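Local coordinates for arabinogalactan endo-1,4-beta-galactosidase (PDB 7OSK), which probably hydrolyses internal beta-1,4-galactosidic bonds of galactan and arabinogalactan chains, the work of its family 53 catalytic domain, at residues Arg52-Ser57 with Asn89-Arg94; Asp81-Asn86 with Pro386-Phe391; Trp96-Asp101 with Tyr137-Ala142; Gly130-Phe135 with Met185-Asn190. All blocks are in the same frame, centred on the assembly; numbering follows the deposited sequence.

Overall arrangement
Interactions 1, 2 and 4 belong to the body of one closed eight-stranded beta/alpha barrel, and interaction 3 to its loops. Interaction 1 joins strands 51-55 and 90-95, and interaction 4 joins strands 130-135 and 185-188. Their centres lie about 10 Å apart, and strands 90-95 and 130-135 are neighbours in the sheet. Interaction 3 pairs the loops after those two strands and touches both strand contacts. Interaction 1 closes before interactions 3 and 4 open, and those two alternate their segments, as do 1 and 2. Interaction 2 lies outside the sheet, touches interaction 1 and is about 30 Å from interaction 3 between centres. Its span encloses 3 and 4 and brings Pro386-Phe391 back to helix 79-85, so early and late parts meet.

Interaction 1 of 4, residues Arg52-Ser57 with Asn89-Arg94; sequences RGVDAS and NWIRLR
Asp55 and Arg92 both swing CG opposite their own backbone N (chi1 -170° and -180°), and the extended Arg92 chain brings NH1 to 2.8 Å from Asp55 OD2. This salt bridge lies on the inner face of the first two parallel strands of a TIM barrel. Its hydrogen bond is weakly aligned, and the two flat groups are 59° apart. Glu292 is a second acid for Arg92. On the backbone, Arg92 N donates to Val54 O at 3.0 Å, and Ala56 N donates to Arg92 O. Asp55 OD1 closes an Asx turn by accepting Ser57 N. Arg94 is a longer ionic partner, with NH1 3.7 Å from Asp55 OD1. A water bridges Asp55 OD2 and Arg94 NH1, while Arg94 NH2 pairs with Glu58. Ser57 CB lies over one face of the Arg94 guanidinium, and Ser57 OG accepts Arg94 N at 3.1 Å. An alanine in place of Asp55 would probably leave Arg92 and Arg94 without their shared acid and Ser57 N without its acceptor. At the strand starts, Asn89 ND2 donates to Phe50 O, and Asn89 OD1 takes Arg52 N in its carbonyl plane, on a lone pair, at 2.9 Å.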
loop_
_atom_site.group_PDB
_atom_site.type_symbol
_atom_site.label_atom_id
_atom_site.label_comp_id
_atom_site.label_asym_id
_atom_site.label_seq_id
_atom_site.Cartn_x
_atom_site.Cartn_y
_atom_site.Cartn_z
ATOM N N ARG A 52 -10.355 6.716 -0.116
ATOM C CA ARG A 52 -9.689 7.211 -1.311
ATOM C C ARG A 52 -8.266 7.592 -0.915
ATOM O O ARG A 52 -7.942 8.769 -0.782
ATOM C CB ARG A 52 -10.439 8.409 -1.902
ATOM C CG ARG A 52 -11.962 8.246 -1.940
ATOM C CD ARG A 52 -12.713 9.574 -1.820
ATOM N NE ARG A 52 -12.204 10.429 -0.742
ATOM C CZ ARG A 52 -12.948 11.216 0.031
ATOM N NH1 ARG A 52 -14.264 11.281 -0.122
ATOM N NH2 ARG A 52 -12.366 11.947 0.969
ATOM N N GLY A 53 -7.424 6.584 -0.712
ATOM C CA GLY A 53 -6.099 6.798 -0.158
ATOM C C GLY A 53 -4.980 6.705 -1.174
ATOM O O GLY A 53 -5.204 6.379 -2.340
ATOM N N VAL A 54 -3.771 7.019 -0.716
ATOM C CA VAL A 54 -2.557 6.847 -1.503
ATOM C C VAL A 54 -1.457 6.304 -0.603
ATOM O O VAL A 54 -1.500 6.492 0.614
ATOM C CB VAL A 54 -2.083 8.172 -2.143
ATOM C CG1 VAL A 54 -3.102 8.686 -3.145
ATOM C CG2 VAL A 54 -1.806 9.218 -1.069
ATOM N N ASP A 55 -0.479 5.630 -1.200
ATOM C CA ASP A 55 0.698 5.185 -0.464
ATOM C C ASP A 55 1.811 6.216 -0.625
ATOM O O ASP A 55 2.363 6.376 -1.713
ATOM C CB ASP A 55 1.165 3.813 -0.951
ATOM C CG ASP A 55 2.230 3.207 -0.052
ATOM O OD1 ASP A 55 3.368 3.720 -0.044
ATOM O OD2 ASP A 55 1.936 2.211 0.642
ATOM N N ALA A 56 2.130 6.911 0.462
ATOM C CA ALA A 56 3.131 7.973 0.441
ATOM C C ALA A 56 4.375 7.569 1.224
ATOM O O ALA A 56 4.988 8.393 1.901
ATOM C CB ALA A 56 2.542 9.259 1.011
ATOM N N SER A 57 4.750 6.298 1.120
ATOM C CA SER A 57 5.866 5.759 1.890
ATOM C C SER A 57 7.201 6.411 1.529
ATOM O O SER A 57 8.093 6.514 2.368
ATOM C CB SER A 57 5.964 4.246 1.686
ATOM O OG SER A 57 4.734 3.610 1.987
ATOM N N ASN A 89 -8.226 10.962 1.536
ATOM C CA ASN A 89 -8.588 10.967 2.955
ATOM C C ASN A 89 -7.831 9.938 3.789
ATOM O O ASN A 89 -7.905 9.961 5.018
ATOM C CB ASN A 89 -10.089 10.726 3.112
ATOM C CG ASN A 89 -10.569 9.512 2.347
ATOM O OD1 ASN A 89 -9.767 8.743 1.820
ATOM N ND2 ASN A 89 -11.883 9.330 2.288
ATOM N N TRP A 90 -7.117 9.035 3.120
ATOM C CA TRP A 90 -6.345 8.001 3.804
ATOM C C TRP A 90 -4.894 7.981 3.341
ATOM O O TRP A 90 -4.590 8.312 2.194
ATOM C CB TRP A 90 -6.970 6.624 3.577
ATOM C CG TRP A 90 -8.070 6.295 4.528
ATOM C CD1 TRP A 90 -9.343 6.781 4.510
ATOM C CD2 TRP A 90 -8.000 5.391 5.638
ATOM N NE1 TRP A 90 -10.070 6.241 5.544
ATOM C CE2 TRP A 90 -9.268 5.384 6.250
ATOM C CE3 TRP A 90 -6.987 4.590 6.172
ATOM C CZ2 TRP A 90 -9.550 4.606 7.372
ATOM C CZ3 TRP A 90 -7.269 3.818 7.287
ATOM C CH2 TRP A 90 -8.540 3.832 7.874
ATOM N N ILE A 91 -4.010 7.583 4.253
ATOM C CA ILE A 91 -2.583 7.471 3.978
ATOM C C ILE A 91 -2.101 6.067 4.325
ATOM O O ILE A 91 -2.359 5.566 5.422
ATOM C CB ILE A 91 -1.764 8.509 4.783
ATOM C CG1 ILE A 91 -2.257 9.932 4.500
ATOM C CG2 ILE A 91 -0.277 8.386 4.467
ATOM C CD1 ILE A 91 -2.085 10.383 3.058
ATOM N N ARG A 92 -1.402 5.439 3.386
ATOM C CA ARG A 92 -0.830 4.114 3.604
ATOM C C ARG A 92 0.689 4.203 3.641
ATOM O O ARG A 92 1.305 4.795 2.758
ATOM C CB ARG A 92 -1.283 3.144 2.513
ATOM C CG ARG A 92 -0.743 1.730 2.657
ATOM C CD ARG A 92 -1.346 0.812 1.604
ATOM N NE ARG A 92 -0.866 -0.567 1.719
ATOM C CZ ARG A 92 0.142 -1.081 1.017
ATOM N NH1 ARG A 92 0.802 -0.339 0.136
ATOM N NH2 ARG A 92 0.494 -2.344 1.197
ATOM N N LEU A 93 1.284 3.618 4.677
ATOM C CA LEU A 93 2.733 3.649 4.858
ATOM C C LEU A 93 3.269 2.267 5.196
ATOM O O LEU A 93 2.749 1.593 6.084
ATOM C CB LEU A 93 3.116 4.632 5.969
ATOM C CG LEU A 93 2.760 6.105 5.762
ATOM C CD1 LEU A 93 2.996 6.879 7.045
ATOM C CD2 LEU A 93 3.563 6.702 4.617
ATOM N N ARG A 94 4.310 1.847 4.482
ATOM C CA ARG A 94 5.003 0.609 4.809
ATOM C C ARG A 94 6.063 0.890 5.865
ATOM O O ARG A 94 6.568 2.007 5.960
ATOM C CB ARG A 94 5.640 -0.015 3.563
ATOM C CG ARG A 94 6.653 0.870 2.861
ATOM C CD ARG A 94 7.342 0.134 1.723
ATOM N NE ARG A 94 8.209 1.017 0.945
ATOM C CZ ARG A 94 7.797 1.782 -0.063
ATOM N NH1 ARG A 94 6.521 1.785 -0.429
ATOM N NH2 ARG A 94 8.665 2.549 -0.707
HETATM O O HOH W 1 4.224 0.273 0.491
#

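Interaction 2 of 4, residues Asp81-Asn86 with Pro386-Phe391; sequences DILKEN and PSLKVF
Leu388 reaches across to Asn86, Leu83 and Ile82 where the C-terminal part of the domain packs on helix 79-85. Its CB starts 3.5 Å from Asn86 OD1. A chi1 of -176° turns CG away from the backbone N, and the chain continues toward the helix and crosses the Asn86 side chain at about a right angle. Leu388 CG lies over one face of the Asn86 amide, 3.4 Å from its CG. There the side chain forks. The CD1 branch meets Leu83 CD2 at 4.1 Å. The CD2 branch stays over the same amide face and also touches Ile82, with Leu388 CD2 4.0 Å from Ile82 CG2. No hydrogen bond links the two segments, so the contact rests on packing. Asn86 is the most covered residue. Lys389 CG touches its OD1 at 3.5 Å, and Phe391 CB lies 3.8 Å from its backbone O. Leu388 also packs on Leu377. Segment 386-391 thus fits between two outer helices of the barrel. It has helix 79-85 on the Leu388 side and helix 324-342 against Ser387 and Val390, while Phe391 packs on Val54 of strand 51-55 and on Ile349 and Tyr351 of strand 346-352.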
loop_
_atom_site.group_PDB
_atom_site.type_symbol
_atom_site.label_atom_id
_atom_site.label_comp_id
_atom_site.label_asym_id
_atom_site.label_seq_id
_atom_site.Cartn_x
_atom_site.Cartn_y
_atom_site.Cartn_z
ATOM N N ASP A 81 -1.442 18.659 2.395
ATOM C CA ASP A 81 -2.469 19.639 2.063
ATOM C C ASP A 81 -2.908 19.468 0.612
ATOM O O ASP A 81 -4.087 19.611 0.295
ATOM C CB ASP A 81 -1.967 21.068 2.299
ATOM C CG ASP A 81 -1.834 21.408 3.772
ATOM O OD1 ASP A 81 -2.589 20.840 4.587
ATOM O OD2 ASP A 81 -0.979 22.251 4.112
ATOM N N ILE A 82 -1.957 19.158 -0.265
ATOM C CA ILE A 82 -2.268 18.947 -1.674
ATOM C C ILE A 82 -3.153 17.715 -1.836
ATOM O O ILE A 82 -4.101 17.719 -2.620
ATOM C CB ILE A 82 -0.993 18.779 -2.526
ATOM C CG1 ILE A 82 -0.104 20.019 -2.399
ATOM C CG2 ILE A 82 -1.358 18.534 -3.993
ATOM C CD1 ILE A 82 1.230 19.908 -3.122
ATOM N N LEU A 83 -2.838 16.660 -1.092
ATOM C CA LEU A 83 -3.607 15.426 -1.165
ATOM C C LEU A 83 -5.016 15.617 -0.616
ATOM O O LEU A 83 -5.989 15.144 -1.207
ATOM C CB LEU A 83 -2.897 14.308 -0.400
ATOM C CG LEU A 83 -1.538 13.867 -0.953
ATOM C CD1 LEU A 83 -0.942 12.766 -0.085
ATOM C CD2 LEU A 83 -1.657 13.400 -2.398
ATOM N N LYS A 84 -5.123 16.311 0.512
ATOM C CA LYS A 84 -6.412 16.492 1.170
ATOM C C LYS A 84 -7.369 17.282 0.285
ATOM O O LYS A 84 -8.528 16.900 0.122
ATOM C CB LYS A 84 -6.241 17.198 2.519
ATOM C CG LYS A 84 -7.450 17.085 3.453
ATOM C CD LYS A 84 -7.788 15.629 3.790
ATOM C CE LYS A 84 -8.974 15.526 4.736
ATOM N NZ LYS A 84 -9.367 14.107 4.966
ATOM N N GLU A 85 -6.880 18.375 -0.292
ATOM C CA GLU A 85 -7.723 19.234 -1.118
ATOM C C GLU A 85 -8.070 18.554 -2.441
ATOM O O GLU A 85 -8.969 18.996 -3.156
ATOM C CB GLU A 85 -7.037 20.582 -1.372
ATOM C CG GLU A 85 -6.111 20.630 -2.585
ATOM C CD GLU A 85 -5.551 22.022 -2.826
ATOM O OE1 GLU A 85 -5.558 22.834 -1.877
ATOM O OE2 GLU A 85 -5.109 22.304 -3.961
ATOM N N ASN A 86 -7.352 17.481 -2.764
ATOM C CA ASN A 86 -7.605 16.730 -3.988
ATOM C C ASN A 86 -8.556 15.558 -3.770
ATOM O O ASN A 86 -8.944 14.884 -4.724
ATOM C CB ASN A 86 -6.290 16.225 -4.577
ATOM C CG ASN A 86 -5.641 17.237 -5.505
ATOM O OD1 ASN A 86 -5.868 17.218 -6.715
ATOM N ND2 ASN A 86 -4.837 18.131 -4.940
ATOM N N PRO A 386 -3.341 16.700 -13.067
ATOM C CA PRO A 386 -4.780 16.976 -12.978
ATOM C C PRO A 386 -5.613 15.725 -12.707
ATOM O O PRO A 386 -6.819 15.839 -12.491
ATOM C CB PRO A 386 -5.114 17.573 -14.352
ATOM C CG PRO A 386 -4.021 17.122 -15.255
ATOM C CD PRO A 386 -2.798 17.005 -14.403
ATOM N N SER A 387 -4.979 14.555 -12.714
ATOM C CA SER A 387 -5.669 13.302 -12.422
ATOM C C SER A 387 -5.706 13.014 -10.922
ATOM O O SER A 387 -6.269 12.011 -10.489
ATOM C CB SER A 387 -5.001 12.138 -13.162
ATOM O OG SER A 387 -3.616 12.076 -12.880
ATOM N N LEU A 388 -5.103 13.896 -10.134
ATOM C CA LEU A 388 -5.113 13.751 -8.683
ATOM C C LEU A 388 -6.481 14.127 -8.125
ATOM O O LEU A 388 -6.803 13.804 -6.984
ATOM C CB LEU A 388 -4.020 14.616 -8.048
ATOM C CG LEU A 388 -3.824 14.512 -6.533
ATOM C CD1 LEU A 388 -3.499 13.090 -6.098
ATOM C CD2 LEU A 388 -2.735 15.466 -6.084
ATOM N N LYS A 389 -7.283 14.808 -8.940
ATOM C CA LYS A 389 -8.627 15.216 -8.544
ATOM C C LYS A 389 -9.629 14.076 -8.697
ATOM O O LYS A 389 -10.827 14.262 -8.489
ATOM C CB LYS A 389 -9.090 16.416 -9.373
ATOM C CG LYS A 389 -8.214 17.646 -9.244
ATOM C CD LYS A 389 -8.684 18.741 -10.187
ATOM C CE LYS A 389 -7.822 19.985 -10.075
ATOM N NZ LYS A 389 -8.236 21.030 -11.053
ATOM N N VAL A 390 -9.139 12.899 -9.070
ATOM C CA VAL A 390 -10.011 11.750 -9.271
ATOM C C VAL A 390 -10.651 11.332 -7.949
ATOM O O VAL A 390 -11.768 10.822 -7.927
ATOM C CB VAL A 390 -9.241 10.556 -9.885
ATOM C CG1 VAL A 390 -8.195 10.023 -8.909
ATOM C CG2 VAL A 390 -10.202 9.451 -10.306
ATOM N N PHE A 391 -9.944 11.564 -6.849
ATOM C CA PHE A 391 -10.443 11.203 -5.523
ATOM C C PHE A 391 -11.451 12.221 -4.983
ATOM O O PHE A 391 -11.906 12.109 -3.843
ATOM C CB PHE A 391 -9.279 11.068 -4.541
ATOM C CG PHE A 391 -8.184 10.156 -5.017
ATOM C CD1 PHE A 391 -8.259 8.790 -4.803
ATOM C CD2 PHE A 391 -7.076 10.665 -5.673
ATOM C CE1 PHE A 391 -7.255 7.951 -5.237
ATOM C CE2 PHE A 391 -6.065 9.826 -6.108
ATOM C CZ PHE A 391 -6.156 8.468 -5.890
#

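Interaction 3 of 4, residues Trp96-Asp101 with Tyr137-Ala142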
loop_
_atom_site.group_PDB
_atom_site.type_symbol
_atom_site.label_atom_id
_atom_site.label_comp_id
_atom_site.label_asym_id
_atom_site.label_seq_id
_atom_site.Cartn_x
_atom_site.Cartn_y
_atom_site.Cartn_z
ATOM N N TRP A 96 9.616 -0.917 7.431
ATOM C CA TRP A 96 10.664 -1.928 7.505
ATOM C C TRP A 96 11.335 -1.843 8.869
ATOM O O TRP A 96 11.467 -0.758 9.436
ATOM C CB TRP A 96 11.687 -1.734 6.384
ATOM C CG TRP A 96 11.129 -1.976 5.010
ATOM C CD1 TRP A 96 10.260 -2.961 4.639
ATOM C CD2 TRP A 96 11.395 -1.213 3.828
ATOM N NE1 TRP A 96 9.972 -2.861 3.300
ATOM C CE2 TRP A 96 10.659 -1.796 2.779
ATOM C CE3 TRP A 96 12.186 -0.094 3.555
ATOM C CZ2 TRP A 96 10.687 -1.297 1.480
ATOM C CZ3 TRP A 96 12.215 0.398 2.259
ATOM C CH2 TRP A 96 11.468 -0.202 1.241
ATOM N N ASN A 97 11.751 -2.989 9.398
ATOM C CA ASN A 97 12.311 -3.047 10.742
ATOM C C ASN A 97 13.639 -2.307 10.841
ATOM O O ASN A 97 13.817 -1.453 11.710
ATOM C CB ASN A 97 12.492 -4.501 11.177
ATOM C CG ASN A 97 11.173 -5.243 11.295
ATOM O OD1 ASN A 97 10.219 -4.963 10.568
ATOM N ND2 ASN A 97 11.111 -6.191 12.221
ATOM N N ASP A 98 14.562 -2.640 9.945
ATOM C CA ASP A 98 15.885 -2.027 9.931
ATOM C C ASP A 98 16.439 -1.977 8.511
ATOM O O ASP A 98 17.259 -2.815 8.134
ATOM C CB ASP A 98 16.841 -2.798 10.844
ATOM C CG ASP A 98 18.225 -2.183 10.893
ATOM O OD1 ASP A 98 18.331 -0.943 10.812
ATOM O OD2 ASP A 98 19.209 -2.942 11.011
ATOM N N PRO A 99 15.987 -0.995 7.715
ATOM C CA PRO A 99 16.431 -0.839 6.325
ATOM C C PRO A 99 17.820 -0.202 6.205
ATOM O O PRO A 99 18.049 0.661 5.357
ATOM C CB PRO A 99 15.345 0.059 5.721
ATOM C CG PRO A 99 14.869 0.879 6.860
ATOM C CD PRO A 99 14.945 -0.013 8.069
ATOM N N TYR A 100 18.738 -0.650 7.055
ATOM C CA TYR A 100 20.117 -0.178 7.053
ATOM C C TYR A 100 21.039 -1.383 7.179
ATOM O O TYR A 100 20.618 -2.420 7.682
ATOM C CB TYR A 100 20.361 0.801 8.204
ATOM C CG TYR A 100 19.342 1.914 8.293
ATOM C CD1 TYR A 100 18.143 1.728 8.966
ATOM C CD2 TYR A 100 19.583 3.152 7.712
ATOM C CE1 TYR A 100 17.211 2.739 9.052
ATOM C CE2 TYR A 100 18.655 4.171 7.793
ATOM C CZ TYR A 100 17.471 3.959 8.465
ATOM O OH TYR A 100 16.541 4.968 8.551
ATOM N N ASP A 101 22.283 -1.256 6.726
ATOM C CA ASP A 101 23.249 -2.344 6.874
ATOM C C ASP A 101 24.062 -2.150 8.152
ATOM O O ASP A 101 23.813 -1.216 8.915
ATOM C CB ASP A 101 24.168 -2.443 5.647
ATOM C CG ASP A 101 24.873 -1.139 5.322
ATOM O OD1 ASP A 101 25.067 -0.301 6.230
ATOM O OD2 ASP A 101 25.245 -0.958 4.143
ATOM N N TYR A 137 7.416 -6.761 7.942
ATOM C CA TYR A 137 8.135 -7.727 8.767
ATOM C C TYR A 137 9.371 -8.222 8.018
ATOM O O TYR A 137 9.652 -9.416 7.949
ATOM C CB TYR A 137 7.220 -8.886 9.171
ATOM C CG TYR A 137 6.140 -8.462 10.145
ATOM C CD1 TYR A 137 6.448 -8.186 11.472
ATOM C CD2 TYR A 137 4.820 -8.328 9.737
ATOM C CE1 TYR A 137 5.472 -7.790 12.367
ATOM C CE2 TYR A 137 3.835 -7.934 10.628
ATOM C CZ TYR A 137 4.167 -7.666 11.940
ATOM O OH TYR A 137 3.189 -7.273 12.825
ATOM N N SER A 138 10.093 -7.261 7.454
ATOM C CA SER A 138 11.337 -7.499 6.739
ATOM C C SER A 138 12.163 -6.225 6.849
ATOM O O SER A 138 11.621 -5.168 7.171
ATOM C CB SER A 138 11.069 -7.859 5.277
ATOM O OG SER A 138 12.279 -8.028 4.559
ATOM N N ASP A 139 13.465 -6.313 6.595
ATOM C CA ASP A 139 14.316 -5.127 6.648
ATOM C C ASP A 139 14.205 -4.334 5.352
ATOM O O ASP A 139 14.616 -3.178 5.292
ATOM C CB ASP A 139 15.778 -5.503 6.907
ATOM C CG ASP A 139 16.065 -5.775 8.375
ATOM O OD1 ASP A 139 15.354 -5.225 9.244
ATOM O OD2 ASP A 139 17.010 -6.536 8.665
ATOM N N TRP A 140 13.652 -4.951 4.314
ATOM C CA TRP A 140 13.449 -4.251 3.053
ATOM C C TRP A 140 12.241 -4.822 2.308
ATOM O O TRP A 140 11.355 -5.401 2.933
ATOM C CB TRP A 140 14.717 -4.334 2.197
ATOM C CG TRP A 140 14.986 -3.103 1.363
ATOM C CD1 TRP A 140 14.735 -1.803 1.703
ATOM C CD2 TRP A 140 15.556 -3.069 0.049
ATOM N NE1 TRP A 140 15.112 -0.963 0.683
ATOM C CE2 TRP A 140 15.620 -1.716 -0.344
ATOM C CE3 TRP A 140 16.017 -4.049 -0.835
ATOM C CZ2 TRP A 140 16.124 -1.320 -1.581
ATOM C CZ3 TRP A 140 16.516 -3.654 -2.063
ATOM C CH2 TRP A 140 16.566 -2.302 -2.424
ATOM N N TRP A 141 12.207 -4.648 0.986
ATOM C CA TRP A 141 11.049 -5.028 0.171
ATOM C C TRP A 141 10.570 -6.450 0.438
ATOM O O TRP A 141 11.372 -7.380 0.536
ATOM C CB TRP A 141 11.368 -4.894 -1.319
ATOM C CG TRP A 141 11.757 -3.517 -1.744
ATOM C CD1 TRP A 141 13.017 -3.066 -1.988
ATOM C CD2 TRP A 141 10.882 -2.408 -1.981
ATOM N NE1 TRP A 141 12.987 -1.746 -2.363
ATOM C CE2 TRP A 141 11.685 -1.317 -2.368
ATOM C CE3 TRP A 141 9.497 -2.232 -1.911
ATOM C CZ2 TRP A 141 11.153 -0.070 -2.677
ATOM C CZ3 TRP A 141 8.970 -0.992 -2.219
ATOM C CH2 TRP A 141 9.797 0.073 -2.596
ATOM N N ALA A 142 9.253 -6.602 0.551
ATOM C CA ALA A 142 8.640 -7.912 0.717
ATOM C C ALA A 142 7.426 -8.059 -0.196
ATOM O O ALA A 142 6.587 -7.162 -0.289
ATOM C CB ALA A 142 8.244 -8.137 2.167
HETATM O O HOH W 2 7.942 -4.341 9.523
#
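Trp96 pushes its indole into a hollow formed by the backbone and rings of Trp140 and Trp141. One face of the Trp96 ring lies under Trp140 CA and Trp141 N. The edge of Trp140 also turns toward that ring, in an edge-to-face pair with planes at 55°, and Trp140 CD1 comes 3.4 Å from Trp96 CZ3. Trp96 in turn directs its own edge at Trp141: CZ2 stands over one face of the Trp141 ring, 3.6 Å from its CD2, with planes at 73°. The cluster is built from the loops after the second and third strands of the TIM barrel, at their C-terminal ends, where clan GH-A enzymes have their active site. A hexanediol, probably from the crystallisation liquor, touches Trp141. A leucine in place of Trp96 lacks the ring edge that meets the Trp141 face and would probably leave a gap against Trp140 and Trp141. Beside the cluster the backbones mesh. Asn97 N donates to Ser138 O at 3.1 Å, and Pro99 CA makes a CA-H...O contact with Asp139 O at 3.1 Å. Asp139 OD1 fits beside Asp98, taking a weak bond from its N, and Lys151 pairs with both acids. Water bridges Asn97 OD1 to Tyr137 N.

Interaction 4 of 4, residues Gly130-Phe135 with Met185-Asn190; sequences GVLIDF and MVQIGN
The third and fourth parallel strands of the barrel meet here, with Leu132 opposite Met185 and Ile133 opposite Val186. Three backbone bonds set the register. Met185 N donates to Val131 O at 3.2 Å, Ile133 N to Met185 O at 3.0 Å and Gln187 N to Ile133 O at 2.8 Å. Further on, the bonds from Phe135 N to Gln187 O and from Gly189 N to Phe135 O are weak. Leu132 and Met185 point into the barrel. Leu132 holds CG trans to N (chi1 165°), which lets CD1 reach across to Met185 CB at 3.7 Å and to Gln187 CB at 4.0 Å. Helix 158-178 connects the two strands along the chain, so the unit is a beta-alpha-beta crossover of the TIM barrel. Phe135 and Val186 point to that helix side. Val186 CG1 sits at the edge of the Phe135 ring, in its plane and 3.8 Å from CD2, and both residues pack on Leu173. Trp168 of the same helix meets the Phe135 ring. At the far end, Gly189 has a positive phi of 85°, where a side chain would jam against the preceding carbonyl. Asn190 follows, at the place where clan GH-A barrels carry the asparagine of their Asn-Glu pair. Its ND2 donates to Ala142 O, and its OD1 lies 2.7 Å from Asp134 OD2.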
loop_
_atom_site.group_PDB
_atom_site.type_symbol
_atom_site.label_atom_id
_atom_site.label_comp_id
_atom_site.label_asym_id
_atom_site.label_seq_id
_atom_site.Cartn_x
_atom_site.Cartn_y
_atom_site.Cartn_z
ATOM N N GLY A 130 -6.834 9.212 7.655
ATOM C CA GLY A 130 -6.784 7.882 8.235
ATOM C C GLY A 130 -5.451 7.250 7.880
ATOM O O GLY A 130 -4.878 7.567 6.838
ATOM N N VAL A 131 -4.956 6.364 8.740
ATOM C CA VAL A 131 -3.626 5.786 8.560
ATOM C C VAL A 131 -3.653 4.257 8.536
ATOM O O VAL A 131 -4.115 3.619 9.483
ATOM C CB VAL A 131 -2.668 6.249 9.677
ATOM C CG1 VAL A 131 -1.290 5.609 9.511
ATOM C CG2 VAL A 131 -2.550 7.765 9.678
ATOM N N LEU A 132 -3.142 3.691 7.443
ATOM C CA LEU A 132 -2.925 2.251 7.323
ATOM C C LEU A 132 -1.430 1.961 7.326
ATOM O O LEU A 132 -0.704 2.412 6.441
ATOM C CB LEU A 132 -3.574 1.707 6.043
ATOM C CG LEU A 132 -3.154 0.311 5.561
ATOM C CD1 LEU A 132 -3.509 -0.773 6.573
ATOM C CD2 LEU A 132 -3.790 0.011 4.214
ATOM N N ILE A 133 -0.971 1.210 8.324
ATOM C CA ILE A 133 0.439 0.851 8.414
ATOM C C ILE A 133 0.650 -0.574 7.935
ATOM O O ILE A 133 -0.048 -1.498 8.354
ATOM C CB ILE A 133 0.981 1.003 9.849
ATOM C CG1 ILE A 133 1.074 2.486 10.217
ATOM C CG2 ILE A 133 2.353 0.332 9.992
ATOM C CD1 ILE A 133 2.052 3.293 9.375
ATOM N N ASP A 134 1.640 -0.725 7.063
ATOM C CA ASP A 134 1.947 -1.994 6.424
ATOM C C ASP A 134 3.293 -2.530 6.904
ATOM O O ASP A 134 4.333 -2.249 6.312
ATOM C CB ASP A 134 1.941 -1.813 4.903
ATOM C CG ASP A 134 2.493 -3.017 4.160
ATOM O OD1 ASP A 134 2.330 -4.152 4.649
ATOM O OD2 ASP A 134 3.088 -2.828 3.079
ATOM N N PHE A 135 3.267 -3.290 7.992
ATOM C CA PHE A 135 4.475 -3.927 8.506
ATOM C C PHE A 135 4.912 -5.071 7.596
ATOM O O PHE A 135 4.330 -6.152 7.626
ATOM C CB PHE A 135 4.251 -4.455 9.927
ATOM C CG PHE A 135 3.938 -3.385 10.933
ATOM C CD1 PHE A 135 4.909 -2.481 11.326
ATOM C CD2 PHE A 135 2.676 -3.294 11.497
ATOM C CE1 PHE A 135 4.626 -1.503 12.254
ATOM C CE2 PHE A 135 2.388 -2.315 12.426
ATOM C CZ PHE A 135 3.365 -1.420 12.806
ATOM N N MET A 185 -5.776 1.227 10.801
ATOM C CA MET A 185 -5.686 -0.119 10.245
ATOM C C MET A 185 -4.243 -0.605 10.187
ATOM O O MET A 185 -3.331 0.160 9.883
ATOM C CB MET A 185 -6.301 -0.159 8.848
ATOM C CG MET A 185 -7.802 0.004 8.860
ATOM S SD MET A 185 -8.586 -0.197 7.254
ATOM C CE MET A 185 -10.308 -0.155 7.754
ATOM N N VAL A 186 -4.052 -1.886 10.479
ATOM C CA VAL A 186 -2.739 -2.508 10.403
ATOM C C VAL A 186 -2.769 -3.654 9.400
ATOM O O VAL A 186 -3.734 -4.413 9.327
ATOM C CB VAL A 186 -2.277 -3.019 11.784
ATOM C CG1 VAL A 186 -1.023 -3.890 11.659
ATOM C CG2 VAL A 186 -2.018 -1.841 12.711
ATOM N N GLN A 187 -1.695 -3.762 8.628
ATOM C CA GLN A 187 -1.579 -4.775 7.589
ATOM C C GLN A 187 -0.480 -5.773 7.937
ATOM O O GLN A 187 0.709 -5.481 7.822
ATOM C CB GLN A 187 -1.320 -4.095 6.242
ATOM C CG GLN A 187 -0.774 -4.999 5.153
ATOM C CD GLN A 187 -0.787 -4.363 3.765
ATOM O OE1 GLN A 187 -0.148 -4.873 2.847
ATOM N NE2 GLN A 187 -1.515 -3.258 3.604
ATOM N N ILE A 188 -0.902 -6.958 8.366
ATOM C CA ILE A 188 0.017 -7.981 8.851
ATOM C C ILE A 188 0.780 -8.608 7.686
ATOM O O ILE A 188 0.330 -9.584 7.085
ATOM C CB ILE A 188 -0.726 -9.097 9.632
ATOM C CG1 ILE A 188 -1.701 -8.504 10.656
ATOM C CG2 ILE A 188 0.269 -10.026 10.320
ATOM C CD1 ILE A 188 -1.050 -7.654 11.730
ATOM N N GLY A 189 1.939 -8.039 7.372
ATOM C CA GLY A 189 2.736 -8.504 6.251
ATOM C C GLY A 189 2.282 -7.856 4.958
ATOM O O GLY A 189 1.170 -7.331 4.889
ATOM N N ASN A 190 3.136 -7.888 3.936
ATOM C CA ASN A 190 2.791 -7.317 2.635
ATOM C C ASN A 190 2.707 -8.387 1.559
ATOM O O ASN A 190 3.703 -9.039 1.240
ATOM C CB ASN A 190 3.803 -6.251 2.212
ATOM C CG ASN A 190 3.312 -5.421 1.036
ATOM O OD1 ASN A 190 2.385 -4.624 1.176
ATOM N ND2 ASN A 190 3.928 -5.608 -0.127
#